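Local coordinates for microcin B17-processing protein McbB (Escherichia coli str. K-12 substr. MG1655, PDB 6GRH) that helps to convert the inactive microcin B17 precursor, McbA, into the active antibiotic peptide, at residues V99-V104 / I126-N131; H106-A111 / F241-I246; W142-N147 / I169-L174; E146-D151 / C192-I197. One frame throughout, in Å; residues are numbered along the deposited sequence.

Contact 1: residues V99-V104 / I126-N131; sequences VIISDV and IDIKDN
Ile101 and Ile126 share nearly the same first torsion. In both, CG1 stands anti to the carbonyl carbon (chi1 -58° and -59°), and the two side chains lie side by side on one face of a parallel strand pair. Ile101 CG1 lies 4.0 Å from Ile126 CB. The far end of Ile126, CD1, comes within 4.1 Å of Val99 CB. Ile128 is turned differently, with CG1 anti to its backbone N (chi1 -166°). It therefore crosses Ile101 at about a right angle, and Ile128 CD1 meets Ile101 CG2 at 3.8 Å. Its other branch, CG2, rests on CA and CB of Asp103.

The backbones are joined by Ile126 N to Ile100 O (2.7 Å) and Ser102 N to Ile126 O (2.8 Å). A third bond, Ile128 N to Ser102 O (2.9 Å), forms as the chain enters a type I turn. Asp127 OD1 accepts from Lys129 N in an Asx turn. A water donates to this OD1 and to Asp103 O.

Strand 97-102, helix 111-115 and strand 122-127 form a beta-alpha-beta unit; strand 139-144 flanks strand 97-102 on its other side. Ile156 of helix 150-160 packs on Ile128 and Ile101.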
loop_
_atom_site.group_PDB
_atom_site.type_symbol
_atom_site.label_atom_id
_atom_site.label_comp_id
_atom_site.label_asym_id
_atom_site.label_seq_id
_atom_site.Cartn_x
_atom_site.Cartn_y
_atom_site.Cartn_z
ATOM N N VAL B 99 16.743 4.910 29.063
ATOM C CA VAL B 99 16.136 5.914 29.929
ATOM C C VAL B 99 14.765 6.228 29.357
ATOM O O VAL B 99 14.580 6.187 28.158
ATOM C CB VAL B 99 16.969 7.202 30.066
ATOM C CG1 VAL B 99 18.287 6.918 30.758
ATOM C CG2 VAL B 99 17.257 7.888 28.744
ATOM N N ILE B 100 13.816 6.537 30.223
ATOM C CA ILE B 100 12.503 6.993 29.808
ATOM C C ILE B 100 12.377 8.462 30.187
ATOM O O ILE B 100 12.572 8.822 31.350
ATOM C CB ILE B 100 11.380 6.171 30.447
ATOM C CG1 ILE B 100 11.483 4.732 29.964
ATOM C CG2 ILE B 100 10.012 6.760 30.065
ATOM C CD1 ILE B 100 10.484 3.805 30.600
ATOM N N ILE B 101 12.132 9.314 29.189
ATOM C CA ILE B 101 11.914 10.744 29.398
ATOM C C ILE B 101 10.437 10.989 29.128
ATOM O O ILE B 101 9.897 10.551 28.080
ATOM C CB ILE B 101 12.803 11.638 28.488
ATOM C CG1 ILE B 101 14.297 11.348 28.715
ATOM C CG2 ILE B 101 12.520 13.101 28.776
ATOM C CD1 ILE B 101 15.287 12.132 27.870
ATOM N N SER B 102 9.753 11.644 30.055
ATOM C CA SER B 102 8.297 11.782 29.897
ATOM C C SER B 102 7.728 12.993 30.566
ATOM O O SER B 102 8.302 13.504 31.532
ATOM C CB SER B 102 7.592 10.530 30.454
ATOM O OG SER B 102 6.227 10.490 30.082
ATOM N N ASP B 103 6.583 13.432 30.058
ATOM C CA ASP B 103 5.757 14.436 30.731
ATOM C C ASP B 103 4.836 13.828 31.768
ATOM O O ASP B 103 4.215 14.561 32.527
ATOM C CB ASP B 103 4.977 15.299 29.715
ATOM C CG ASP B 103 3.913 14.523 28.900
ATOM O OD1 ASP B 103 3.823 13.277 28.938
ATOM O OD2 ASP B 103 3.172 15.207 28.146
ATOM N N VAL B 104 4.748 12.497 31.827
ATOM C CA VAL B 104 4.016 11.799 32.905
ATOM C C VAL B 104 4.939 10.779 33.597
ATOM O O VAL B 104 4.633 9.597 33.621
ATOM C CB VAL B 104 2.696 11.124 32.398
ATOM C CG1 VAL B 104 1.673 12.175 32.002
ATOM C CG2 VAL B 104 2.929 10.165 31.237
ATOM N N ILE B 126 13.030 10.190 33.648
ATOM C CA ILE B 126 13.333 11.612 33.636
ATOM C C ILE B 126 12.078 12.437 33.300
ATOM O O ILE B 126 11.365 12.155 32.324
ATOM C CB ILE B 126 14.471 11.914 32.645
ATOM C CG1 ILE B 126 15.716 11.123 33.028
ATOM C CG2 ILE B 126 14.791 13.409 32.634
ATOM C CD1 ILE B 126 16.680 10.906 31.890
ATOM N N ASP B 127 11.808 13.447 34.118
ATOM C CA ASP B 127 10.725 14.376 33.848
ATOM C C ASP B 127 11.208 15.342 32.774
ATOM O O ASP B 127 12.268 15.945 32.926
ATOM C CB ASP B 127 10.316 15.137 35.117
ATOM C CG ASP B 127 9.000 15.931 34.947
ATOM O OD1 ASP B 127 8.673 16.365 33.823
ATOM O OD2 ASP B 127 8.305 16.137 35.964
ATOM N N ILE B 128 10.435 15.496 31.702
ATOM C CA ILE B 128 10.763 16.461 30.656
ATOM C C ILE B 128 10.976 17.904 31.191
ATOM O O ILE B 128 11.758 18.643 30.623
ATOM C CB ILE B 128 9.707 16.444 29.511
ATOM C CG1 ILE B 128 10.214 17.193 28.281
ATOM C CG2 ILE B 128 8.376 17.022 29.964
ATOM C CD1 ILE B 128 11.405 16.523 27.616
ATOM N N LYS B 129 10.305 18.275 32.280
ATOM C CA LYS B 129 10.492 19.589 32.949
ATOM C C LYS B 129 11.907 19.845 33.505
ATOM O O LYS B 129 12.261 20.987 33.761
ATOM C CB LYS B 129 9.500 19.742 34.115
ATOM C CG LYS B 129 8.034 19.762 33.699
ATOM N N ASP B 130 12.695 18.795 33.720
ATOM C CA ASP B 130 14.073 18.936 34.195
ATOM C C ASP B 130 14.963 19.714 33.225
ATOM O O ASP B 130 15.039 19.389 32.053
ATOM C CB ASP B 130 14.700 17.559 34.446
ATOM C CG ASP B 130 14.123 16.853 35.680
ATOM O OD1 ASP B 130 13.321 17.465 36.423
ATOM O OD2 ASP B 130 14.479 15.671 35.906
ATOM N N ASN B 131 15.617 20.761 33.728
ATOM C CA ASN B 131 16.764 21.362 33.050
ATOM C C ASN B 131 17.979 20.476 33.336
ATOM O O ASN B 131 17.966 19.687 34.292
ATOM C CB ASN B 131 16.995 22.801 33.545
ATOM C CG ASN B 131 15.834 23.734 33.205
ATOM O OD1 ASN B 131 15.439 24.561 34.018
ATOM N ND2 ASN B 131 15.283 23.597 31.999
HETATM O O HOH W 1 6.099 16.978 33.082
#

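Contact 2: residues H106-A111 / F241-I246; sequences HLFSNA and FSYHLI
The Phe108 ring has Ile246 CD1 at its edge, close to its plane, and the CB of Leu107 over one face near the rim. Ile246 CD1 is 3.9 Å from Phe108 CZ, and the two side chains cross at about a right angle. Loop 106-111 follows strand 97-102 of a parallel beta-alpha-beta sheet of strand order 2-1-3-4, consistent with a Rossmann-like fold. Here it meets helix 236-254.

Tyr243 has the largest share of the contact. Its CG is anti to the backbone N (chi1 -171°), which sends the ring off the helix toward the loop. The Tyr243 and Phe108 side chains slide past each other in opposite directions. Their nearest atoms, Tyr243 CE1 and Phe108 CD2, are 4.0 Å apart, and the approach is oblique to both rings. Leu107 O sits 3.3 Å from Tyr243 CE1. Beyond the ring, Ala111 CA and CB close on the Tyr243 hydroxyl, with CA 3.5 Å from OH.

Phe241 and His244 of this helix meet Phe241 and His244 rings of the second subunit, another copy of the protein. Tyr243 OH is hydrogen-bonded to Gln114 OE1.

No direct hydrogen bond joins the two segments. One water does so instead: it accepts from Asn110 N (3.0 Å) and donates to Leu107 O (3.0 Å) and Tyr243 OH (2.8 Å).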
loop_
_atom_site.group_PDB
_atom_site.type_symbol
_atom_site.label_atom_id
_atom_site.label_comp_id
_atom_site.label_asym_id
_atom_site.label_seq_id
_atom_site.Cartn_x
_atom_site.Cartn_y
_atom_site.Cartn_z
ATOM N N HIS B 106 5.409 9.965 36.631
ATOM C CA HIS B 106 4.663 9.177 37.637
ATOM C C HIS B 106 4.020 7.862 37.114
ATOM O O HIS B 106 3.939 6.899 37.856
ATOM C CB HIS B 106 3.621 10.050 38.372
ATOM C CG HIS B 106 2.685 10.783 37.457
ATOM N ND1 HIS B 106 3.082 11.853 36.675
ATOM C CD2 HIS B 106 1.368 10.595 37.196
ATOM C CE1 HIS B 106 2.049 12.299 35.984
ATOM N NE2 HIS B 106 0.997 11.553 36.284
ATOM N N LEU B 107 3.628 7.806 35.835
ATOM C CA LEU B 107 3.147 6.557 35.207
ATOM C C LEU B 107 4.202 5.444 35.254
ATOM O O LEU B 107 3.863 4.270 35.215
ATOM C CB LEU B 107 2.698 6.795 33.745
ATOM C CG LEU B 107 2.337 5.582 32.853
ATOM C CD1 LEU B 107 1.134 4.822 33.442
ATOM C CD2 LEU B 107 2.084 6.009 31.385
ATOM N N PHE B 108 5.476 5.824 35.349
ATOM C CA PHE B 108 6.588 4.886 35.336
ATOM C C PHE B 108 7.293 4.759 36.672
ATOM O O PHE B 108 8.383 4.213 36.715
ATOM C CB PHE B 108 7.613 5.335 34.307
ATOM C CG PHE B 108 7.063 5.444 32.934
ATOM C CD1 PHE B 108 6.714 6.670 32.412
ATOM C CD2 PHE B 108 6.870 4.309 32.174
ATOM C CE1 PHE B 108 6.216 6.773 31.114
ATOM C CE2 PHE B 108 6.376 4.400 30.878
ATOM C CZ PHE B 108 6.041 5.640 30.354
ATOM N N SER B 109 6.666 5.213 37.747
ATOM C CA SER B 109 7.341 5.264 39.042
ATOM C C SER B 109 7.703 3.875 39.607
ATOM O O SER B 109 8.555 3.781 40.478
ATOM C CB SER B 109 6.509 6.041 40.047
ATOM O OG SER B 109 5.301 5.375 40.289
ATOM N N ASN B 110 7.068 2.805 39.128
ATOM C CA ASN B 110 7.479 1.452 39.506
ATOM C C ASN B 110 8.170 0.664 38.374
ATOM O O ASN B 110 8.539 -0.490 38.576
ATOM C CB ASN B 110 6.270 0.693 40.073
ATOM C CG ASN B 110 5.802 1.250 41.410
ATOM O OD1 ASN B 110 4.633 1.603 41.574
ATOM N ND2 ASN B 110 6.713 1.366 42.359
ATOM N N ALA B 111 8.376 1.295 37.213
ATOM C CA ALA B 111 8.793 0.585 35.992
ATOM C C ALA B 111 10.207 0.051 36.082
ATOM O O ALA B 111 10.453 -1.060 35.678
ATOM C CB ALA B 111 8.675 1.477 34.765
ATOM N N PHE B 241 -2.659 -0.169 29.042
ATOM C CA PHE B 241 -2.405 -0.768 27.727
ATOM C C PHE B 241 -1.113 -0.226 27.143
ATOM O O PHE B 241 -0.243 -0.993 26.732
ATOM C CB PHE B 241 -3.606 -0.440 26.827
ATOM C CG PHE B 241 -3.584 -1.083 25.469
ATOM C CD1 PHE B 241 -4.007 -2.407 25.285
ATOM C CD2 PHE B 241 -3.217 -0.352 24.363
ATOM C CE1 PHE B 241 -4.041 -2.988 24.012
ATOM C CE2 PHE B 241 -3.253 -0.917 23.093
ATOM C CZ PHE B 241 -3.657 -2.237 22.914
ATOM N N SER B 242 -0.984 1.100 27.148
ATOM C CA SER B 242 0.237 1.786 26.674
ATOM C C SER B 242 1.485 1.327 27.429
ATOM O O SER B 242 2.519 1.038 26.841
ATOM C CB SER B 242 0.083 3.301 26.844
ATOM O OG SER B 242 -0.991 3.809 26.052
ATOM N N TYR B 243 1.354 1.250 28.750
ATOM C CA TYR B 243 2.433 0.798 29.641
ATOM C C TYR B 243 2.937 -0.592 29.248
ATOM O O TYR B 243 4.143 -0.811 29.157
ATOM C CB TYR B 243 1.903 0.789 31.070
ATOM C CG TYR B 243 2.865 0.561 32.203
ATOM C CD1 TYR B 243 3.744 1.562 32.607
ATOM C CD2 TYR B 243 2.837 -0.628 32.934
ATOM C CE1 TYR B 243 4.590 1.374 33.703
ATOM C CE2 TYR B 243 3.684 -0.826 34.040
ATOM C CZ TYR B 243 4.550 0.193 34.420
ATOM O OH TYR B 243 5.394 0.007 35.482
ATOM N N HIS B 244 2.008 -1.513 28.996
ATOM C CA HIS B 244 2.384 -2.839 28.556
ATOM C C HIS B 244 3.090 -2.844 27.195
ATOM O O HIS B 244 4.093 -3.555 27.018
ATOM C CB HIS B 244 1.161 -3.742 28.538
ATOM C CG HIS B 244 1.482 -5.174 28.291
ATOM N ND1 HIS B 244 2.268 -5.926 29.148
ATOM C CD2 HIS B 244 1.136 -5.992 27.267
ATOM C CE1 HIS B 244 2.402 -7.142 28.645
ATOM N NE2 HIS B 244 1.714 -7.211 27.514
ATOM N N LEU B 245 2.561 -2.086 26.225
ATOM C CA LEU B 245 3.213 -1.984 24.918
ATOM C C LEU B 245 4.629 -1.418 24.957
ATOM O O LEU B 245 5.515 -1.910 24.253
ATOM C CB LEU B 245 2.345 -1.199 23.926
ATOM C CG LEU B 245 1.117 -1.899 23.383
ATOM C CD1 LEU B 245 0.361 -0.966 22.430
ATOM C CD2 LEU B 245 1.477 -3.142 22.617
ATOM N N ILE B 246 4.840 -0.413 25.796
ATOM C CA ILE B 246 6.172 0.152 26.051
ATOM C C ILE B 246 7.104 -0.930 26.614
ATOM O O ILE B 246 8.215 -1.170 26.088
ATOM C CB ILE B 246 6.089 1.377 26.977
ATOM C CG1 ILE B 246 5.364 2.542 26.281
ATOM C CG2 ILE B 246 7.473 1.855 27.411
ATOM C CD1 ILE B 246 5.037 3.724 27.165
HETATM O O HOH W 2 5.021 2.252 37.069
#

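Contact 3: residues W142-N147 / I169-L174; sequences WLHLEN and IQSYYL
Trp142 lies with one face against Ile169. The methyl CG2 of Ile169 sits over the six-membered ring of Trp142, 3.5 Å from its centroid and only 2° off the ring normal, a CH-pi contact. Strands 139-144 and 167-174 are parallel neighbours in a beta-alpha-beta crossover, linked through helix 150-160.

Ser171 joins the Trp142 and His144 side chains on the same face as Ile169. Its chi1 of 66° places OG where both Trp142 NE1 and His144 ND1 can reach it. Trp142 NE1 donates to Ser171 OG at 2.9 Å, with the oxygen close to the indole plane. His144 ND1 is hydrogen-bonded to Ser171 OG at 2.7 Å. The hydroxyl is thus gripped from two rings, and each ring is held at its edge.

The backbone ladder runs from Leu143 N to Ile169 O (2.8 Å), then from Ser171 N to Leu143 O and from Leu145 N to Ser171 O. Gln170 and Leu143 point to the other face, where the Gln170 amide is bonded to Tyr157 and Asp181.

Further along, the His144 and Tyr173 rings meet rim to rim with planes at 77°. Tyr173 OH lies at the His144 edge, 3.6 Å from His144 CE1. The hydroxyl is also bonded to Ser242, and the Glu146 carboxylate makes a salt bridge to Arg239. A single water touches His144 NE2 (2.8 Å) and Tyr173 OH (2.7 Å), and donates to Glu146 OE2 (2.7 Å).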
loop_
_atom_site.group_PDB
_atom_site.type_symbol
_atom_site.label_atom_id
_atom_site.label_comp_id
_atom_site.label_asym_id
_atom_site.label_seq_id
_atom_site.Cartn_x
_atom_site.Cartn_y
_atom_site.Cartn_z
ATOM N N TRP B 142 13.872 6.575 25.402
ATOM C CA TRP B 142 12.453 6.481 25.144
ATOM C C TRP B 142 11.780 7.769 25.594
ATOM O O TRP B 142 11.781 8.083 26.772
ATOM C CB TRP B 142 11.827 5.281 25.877
ATOM C CG TRP B 142 10.443 4.976 25.359
ATOM C CD1 TRP B 142 9.354 5.831 25.372
ATOM C CD2 TRP B 142 10.000 3.784 24.721
ATOM N NE1 TRP B 142 8.272 5.220 24.807
ATOM C CE2 TRP B 142 8.638 3.982 24.369
ATOM C CE3 TRP B 142 10.610 2.565 24.412
ATOM C CZ2 TRP B 142 7.875 3.007 23.720
ATOM C CZ3 TRP B 142 9.864 1.593 23.761
ATOM C CH2 TRP B 142 8.503 1.826 23.418
ATOM N N LEU B 143 11.208 8.526 24.646
ATOM C CA LEU B 143 10.473 9.742 24.969
ATOM C C LEU B 143 8.980 9.482 24.852
ATOM O O LEU B 143 8.504 9.210 23.763
ATOM C CB LEU B 143 10.894 10.861 24.039
ATOM C CG LEU B 143 10.157 12.196 24.091
ATOM C CD1 LEU B 143 10.229 12.856 25.464
ATOM C CD2 LEU B 143 10.745 13.112 23.012
ATOM N N HIS B 144 8.250 9.576 25.962
ATOM C CA HIS B 144 6.827 9.291 25.976
ATOM C C HIS B 144 6.096 10.571 26.356
ATOM O O HIS B 144 6.328 11.113 27.432
ATOM C CB HIS B 144 6.497 8.162 26.947
ATOM C CG HIS B 144 5.034 7.928 27.118
ATOM N ND1 HIS B 144 4.262 7.356 26.135
ATOM C CD2 HIS B 144 4.190 8.257 28.118
ATOM C CE1 HIS B 144 3.006 7.308 26.546
ATOM N NE2 HIS B 144 2.941 7.814 27.760
ATOM N N LEU B 145 5.184 11.017 25.482
ATOM C CA LEU B 145 4.401 12.234 25.693
ATOM C C LEU B 145 2.889 11.993 25.648
ATOM O O LEU B 145 2.374 11.503 24.632
ATOM C CB LEU B 145 4.761 13.265 24.625
ATOM C CG LEU B 145 6.219 13.726 24.634
ATOM C CD1 LEU B 145 6.496 14.675 23.480
ATOM C CD2 LEU B 145 6.554 14.393 25.958
ATOM N N GLU B 146 2.193 12.311 26.738
ATOM C CA GLU B 146 0.732 12.465 26.725
ATOM C C GLU B 146 0.313 13.791 26.109
ATOM O O GLU B 146 -0.643 13.854 25.331
ATOM C CB GLU B 146 0.131 12.338 28.133
ATOM C CG GLU B 146 0.002 10.906 28.568
ATOM C CD GLU B 146 -0.895 10.647 29.770
ATOM O OE1 GLU B 146 -1.701 11.508 30.196
ATOM O OE2 GLU B 146 -0.796 9.509 30.252
ATOM N N ASN B 147 1.017 14.858 26.454
ATOM C CA ASN B 147 0.723 16.162 25.901
ATOM C C ASN B 147 1.809 16.506 24.890
ATOM O O ASN B 147 2.848 17.059 25.226
ATOM C CB ASN B 147 0.585 17.170 27.017
ATOM C CG ASN B 147 -0.468 16.746 28.017
ATOM O OD1 ASN B 147 -1.603 16.419 27.639
ATOM N ND2 ASN B 147 -0.093 16.695 29.299
ATOM N N ILE B 169 13.403 6.344 20.786
ATOM C CA ILE B 169 12.056 5.884 20.459
ATOM C C ILE B 169 11.157 6.952 21.011
ATOM O O ILE B 169 11.464 7.518 22.050
ATOM C CB ILE B 169 11.741 4.529 21.114
ATOM C CG1 ILE B 169 12.564 3.462 20.409
ATOM C CG2 ILE B 169 10.249 4.190 21.015
ATOM C CD1 ILE B 169 12.657 2.161 21.147
ATOM N N GLN B 170 10.103 7.271 20.277
ATOM C CA GLN B 170 9.130 8.257 20.693
ATOM C C GLN B 170 7.775 7.627 20.709
ATOM O O GLN B 170 7.415 6.915 19.756
ATOM C CB GLN B 170 9.079 9.455 19.742
ATOM C CG GLN B 170 10.387 10.176 19.493
ATOM C CD GLN B 170 11.340 9.492 18.520
ATOM O OE1 GLN B 170 12.551 9.620 18.669
ATOM N NE2 GLN B 170 10.823 8.843 17.506
ATOM N N SER B 171 6.999 7.934 21.741
ATOM C CA SER B 171 5.623 7.456 21.827
ATOM C C SER B 171 4.674 8.577 22.240
ATOM O O SER B 171 5.035 9.489 22.957
ATOM C CB SER B 171 5.522 6.222 22.740
ATOM O OG SER B 171 5.832 6.527 24.077
ATOM N N TYR B 172 3.466 8.533 21.704
ATOM C CA TYR B 172 2.534 9.663 21.743
ATOM C C TYR B 172 1.185 9.163 21.188
ATOM O O TYR B 172 1.093 8.033 20.684
ATOM C CB TYR B 172 3.086 10.867 20.916
ATOM C CG TYR B 172 3.445 10.496 19.511
ATOM C CD1 TYR B 172 4.672 9.925 19.215
ATOM C CD2 TYR B 172 2.520 10.627 18.483
ATOM C CE1 TYR B 172 4.997 9.541 17.934
ATOM C CE2 TYR B 172 2.827 10.238 17.199
ATOM C CZ TYR B 172 4.055 9.701 16.926
ATOM O OH TYR B 172 4.348 9.287 15.670
ATOM N N TYR B 173 0.167 10.005 21.295
ATOM C CA TYR B 173 -1.180 9.662 20.929
ATOM C C TYR B 173 -1.625 10.518 19.762
ATOM O O TYR B 173 -1.304 11.682 19.683
ATOM C CB TYR B 173 -2.113 9.810 22.123
ATOM C CG TYR B 173 -1.704 8.919 23.274
ATOM C CD1 TYR B 173 -2.225 7.634 23.408
ATOM C CD2 TYR B 173 -0.754 9.351 24.216
ATOM C CE1 TYR B 173 -1.839 6.804 24.464
ATOM C CE2 TYR B 173 -0.356 8.536 25.272
ATOM C CZ TYR B 173 -0.901 7.250 25.390
ATOM O OH TYR B 173 -0.493 6.443 26.427
ATOM N N LEU B 174 -2.351 9.909 18.837
ATOM C CA LEU B 174 -2.860 10.610 17.676
ATOM C C LEU B 174 -4.222 10.036 17.403
ATOM O O LEU B 174 -4.332 8.828 17.170
ATOM C CB LEU B 174 -1.957 10.419 16.456
ATOM C CG LEU B 174 -2.467 10.966 15.109
ATOM C CD1 LEU B 174 -2.714 12.450 15.191
ATOM C CD2 LEU B 174 -1.459 10.610 14.029
HETATM O O HOH W 3 0.355 7.625 28.732
HETATM O O HOH W 4 0.706 12.509 22.803
#

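Contact 4: residues E146-D151 / C192-I197; sequences ENYHSD and CHFCHI. With ZN (zinc ion), chain F.
A zinc site of four cysteines stands at the start of helix 193-204, and this helix meets the loop leading into helix 150-160 through Tyr148 and His193. Cys192 SG and Cys195 SG, a CxxC pair, each bind zinc at 2.3 Å, and Cys290 and Cys292 complete the site. Cys192 is also the N-cap residue. Cys192 O accepts from His196 ND1 (2.9 Å), tying the ring of His196 to the helix start.

The Tyr148 hydroxyl reaches the edge of the His193 ring and is hydrogen-bonded to NE2 at 2.7 Å. The oxygen lies near the imidazole plane, while the ring planes are turned 43° apart. His193 CG is anti to its backbone N (chi1 170°), which carries the ring out toward Tyr148. The other nitrogen, ND1, is bonded to Asp181 OD2.

Phe194 supplies the second touch. Phe194 CE1 lies 3.7 Å from Ser150 CB, and Ser150 O sits at the ring edge, 3.7 Å from Phe194 CZ. The CD2 of His193 lies over one face of this phenyl ring. On the facing segment, His149 ND1 accepts from Asp151 N (3.1 Å), capping helix 150-160.

Both His193 nitrogens have partners, which fixes the rotation of the ring. Zinc held by four cysteine sulfurs is consistent with a structural rather than a catalytic role.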
loop_
_atom_site.group_PDB
_atom_site.type_symbol
_atom_site.label_atom_id
_atom_site.label_comp_id
_atom_site.label_asym_id
_atom_site.label_seq_id
_atom_site.Cartn_x
_atom_site.Cartn_y
_atom_site.Cartn_z
ATOM N N GLU B 146 2.193 12.311 26.738
ATOM C CA GLU B 146 0.732 12.465 26.725
ATOM C C GLU B 146 0.313 13.791 26.109
ATOM O O GLU B 146 -0.643 13.854 25.331
ATOM C CB GLU B 146 0.131 12.338 28.133
ATOM C CG GLU B 146 0.002 10.906 28.568
ATOM C CD GLU B 146 -0.895 10.647 29.770
ATOM O OE1 GLU B 146 -1.701 11.508 30.196
ATOM O OE2 GLU B 146 -0.796 9.509 30.252
ATOM N N ASN B 147 1.017 14.858 26.454
ATOM C CA ASN B 147 0.723 16.162 25.901
ATOM C C ASN B 147 1.809 16.506 24.890
ATOM O O ASN B 147 2.848 17.059 25.226
ATOM C CB ASN B 147 0.585 17.170 27.017
ATOM C CG ASN B 147 -0.468 16.746 28.017
ATOM O OD1 ASN B 147 -1.603 16.419 27.639
ATOM N ND2 ASN B 147 -0.093 16.695 29.299
ATOM N N TYR B 148 1.537 16.161 23.637
ATOM C CA TYR B 148 2.533 16.250 22.577
ATOM C C TYR B 148 2.783 17.712 22.166
ATOM O O TYR B 148 1.872 18.498 22.082
ATOM C CB TYR B 148 2.069 15.447 21.365
ATOM C CG TYR B 148 3.007 15.547 20.215
ATOM C CD1 TYR B 148 4.061 14.664 20.078
ATOM C CD2 TYR B 148 2.856 16.566 19.258
ATOM C CE1 TYR B 148 4.958 14.793 19.031
ATOM C CE2 TYR B 148 3.729 16.693 18.203
ATOM C CZ TYR B 148 4.782 15.807 18.092
ATOM O OH TYR B 148 5.629 15.924 17.030
ATOM N N HIS B 149 4.035 18.050 21.936
ATOM C CA HIS B 149 4.398 19.247 21.184
ATOM C C HIS B 149 5.694 18.889 20.481
ATOM O O HIS B 149 6.592 18.320 21.123
ATOM C CB HIS B 149 4.586 20.488 22.071
ATOM C CG HIS B 149 4.557 21.771 21.295
ATOM N ND1 HIS B 149 5.539 22.112 20.392
ATOM C CD2 HIS B 149 3.640 22.767 21.243
ATOM C CE1 HIS B 149 5.235 23.264 19.821
ATOM N NE2 HIS B 149 4.085 23.683 20.320
ATOM N N SER B 150 5.794 19.223 19.190
ATOM C CA SER B 150 6.987 18.940 18.388
ATOM C C SER B 150 8.272 19.563 18.919
ATOM O O SER B 150 9.327 18.974 18.750
ATOM C CB SER B 150 6.788 19.365 16.921
ATOM O OG SER B 150 6.499 20.741 16.806
ATOM N N ASP B 151 8.185 20.749 19.524
ATOM C CA ASP B 151 9.327 21.388 20.191
ATOM C C ASP B 151 10.008 20.523 21.257
ATOM O O ASP B 151 11.207 20.640 21.454
ATOM C CB ASP B 151 8.927 22.725 20.845
ATOM C CG ASP B 151 8.824 23.874 19.854
ATOM O OD1 ASP B 151 9.168 23.713 18.660
ATOM O OD2 ASP B 151 8.408 24.968 20.280
ATOM N N CYS B 192 13.609 9.361 11.685
ATOM C CA CYS B 192 13.351 10.006 12.936
ATOM C C CYS B 192 11.855 10.169 13.197
ATOM O O CYS B 192 11.031 9.753 12.400
ATOM C CB CYS B 192 14.077 11.349 12.928
ATOM S SG CYS B 192 13.191 12.687 12.098
ATOM N N HIS B 193 11.518 10.722 14.349
ATOM C CA HIS B 193 10.131 11.018 14.692
ATOM C C HIS B 193 9.356 11.813 13.635
ATOM O O HIS B 193 8.191 11.529 13.357
ATOM C CB HIS B 193 10.079 11.837 15.948
ATOM C CG HIS B 193 8.732 12.387 16.236
ATOM N ND1 HIS B 193 7.669 11.588 16.582
ATOM C CD2 HIS B 193 8.274 13.663 16.241
ATOM C CE1 HIS B 193 6.606 12.353 16.778
ATOM N NE2 HIS B 193 6.946 13.615 16.586
ATOM N N PHE B 194 9.997 12.827 13.073
ATOM C CA PHE B 194 9.321 13.717 12.115
ATOM C C PHE B 194 9.002 12.957 10.817
ATOM O O PHE B 194 7.941 13.150 10.220
ATOM C CB PHE B 194 10.106 15.026 11.951
ATOM C CG PHE B 194 10.149 15.820 13.216
ATOM C CD1 PHE B 194 8.992 16.437 13.693
ATOM C CD2 PHE B 194 11.292 15.847 14.002
ATOM C CE1 PHE B 194 8.989 17.095 14.906
ATOM C CE2 PHE B 194 11.311 16.537 15.209
ATOM C CZ PHE B 194 10.160 17.153 15.667
ATOM N N CYS B 195 9.872 12.014 10.446
ATOM C CA CYS B 195 9.569 11.095 9.367
ATOM C C CYS B 195 8.283 10.297 9.624
ATOM O O CYS B 195 7.496 10.073 8.691
ATOM C CB CYS B 195 10.747 10.157 9.084
ATOM S SG CYS B 195 12.196 10.975 8.402
ATOM N N HIS B 196 8.076 9.889 10.877
ATOM C CA HIS B 196 6.911 9.111 11.287
ATOM C C HIS B 196 5.639 9.939 11.315
ATOM O O HIS B 196 4.601 9.557 10.681
ATOM C CB HIS B 196 7.145 8.428 12.644
ATOM C CG HIS B 196 8.045 7.247 12.549
ATOM N ND1 HIS B 196 9.415 7.359 12.485
ATOM C CD2 HIS B 196 7.765 5.927 12.413
ATOM C CE1 HIS B 196 9.944 6.155 12.367
ATOM N NE2 HIS B 196 8.964 5.269 12.311
ATOM N N ILE B 197 5.694 11.065 12.015
ATOM C CA ILE B 197 4.493 11.857 12.257
ATOM C C ILE B 197 3.927 12.420 10.936
ATOM O O ILE B 197 2.721 12.479 10.759
ATOM C CB ILE B 197 4.754 12.952 13.308
ATOM C CG1 ILE B 197 3.442 13.413 13.941
ATOM C CG2 ILE B 197 5.504 14.119 12.708
ATOM C CD1 ILE B 197 3.653 14.006 15.308
HETATM ZN ZN ZN F . 13.392 12.426 9.794
#

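All four contacts are largely buried. Contacts 2 and 3 lie nearer the chain's centre, about 10 and 13 Å between centres; contacts 1 and 4 lie further out, at about 17 and 18 Å. Contacts 1 and 3 belong to the same sheet: strands 97-102 and 139-144 are neighbours in it, and Ser102 OG meets His144 O there. Both have parallel backbone ladders, but contact 1 adds aliphatic packing whereas contact 3 adds aromatic rings and polar bonds. Contact 2 has no ladder; its Ile246 packs on Trp142 of contact 3. The Asp103 carboxylate of contact 1 accepts from Glu146 N and Asn147 N, which contacts 3 and 4 share. Contact 4 alone includes a metal.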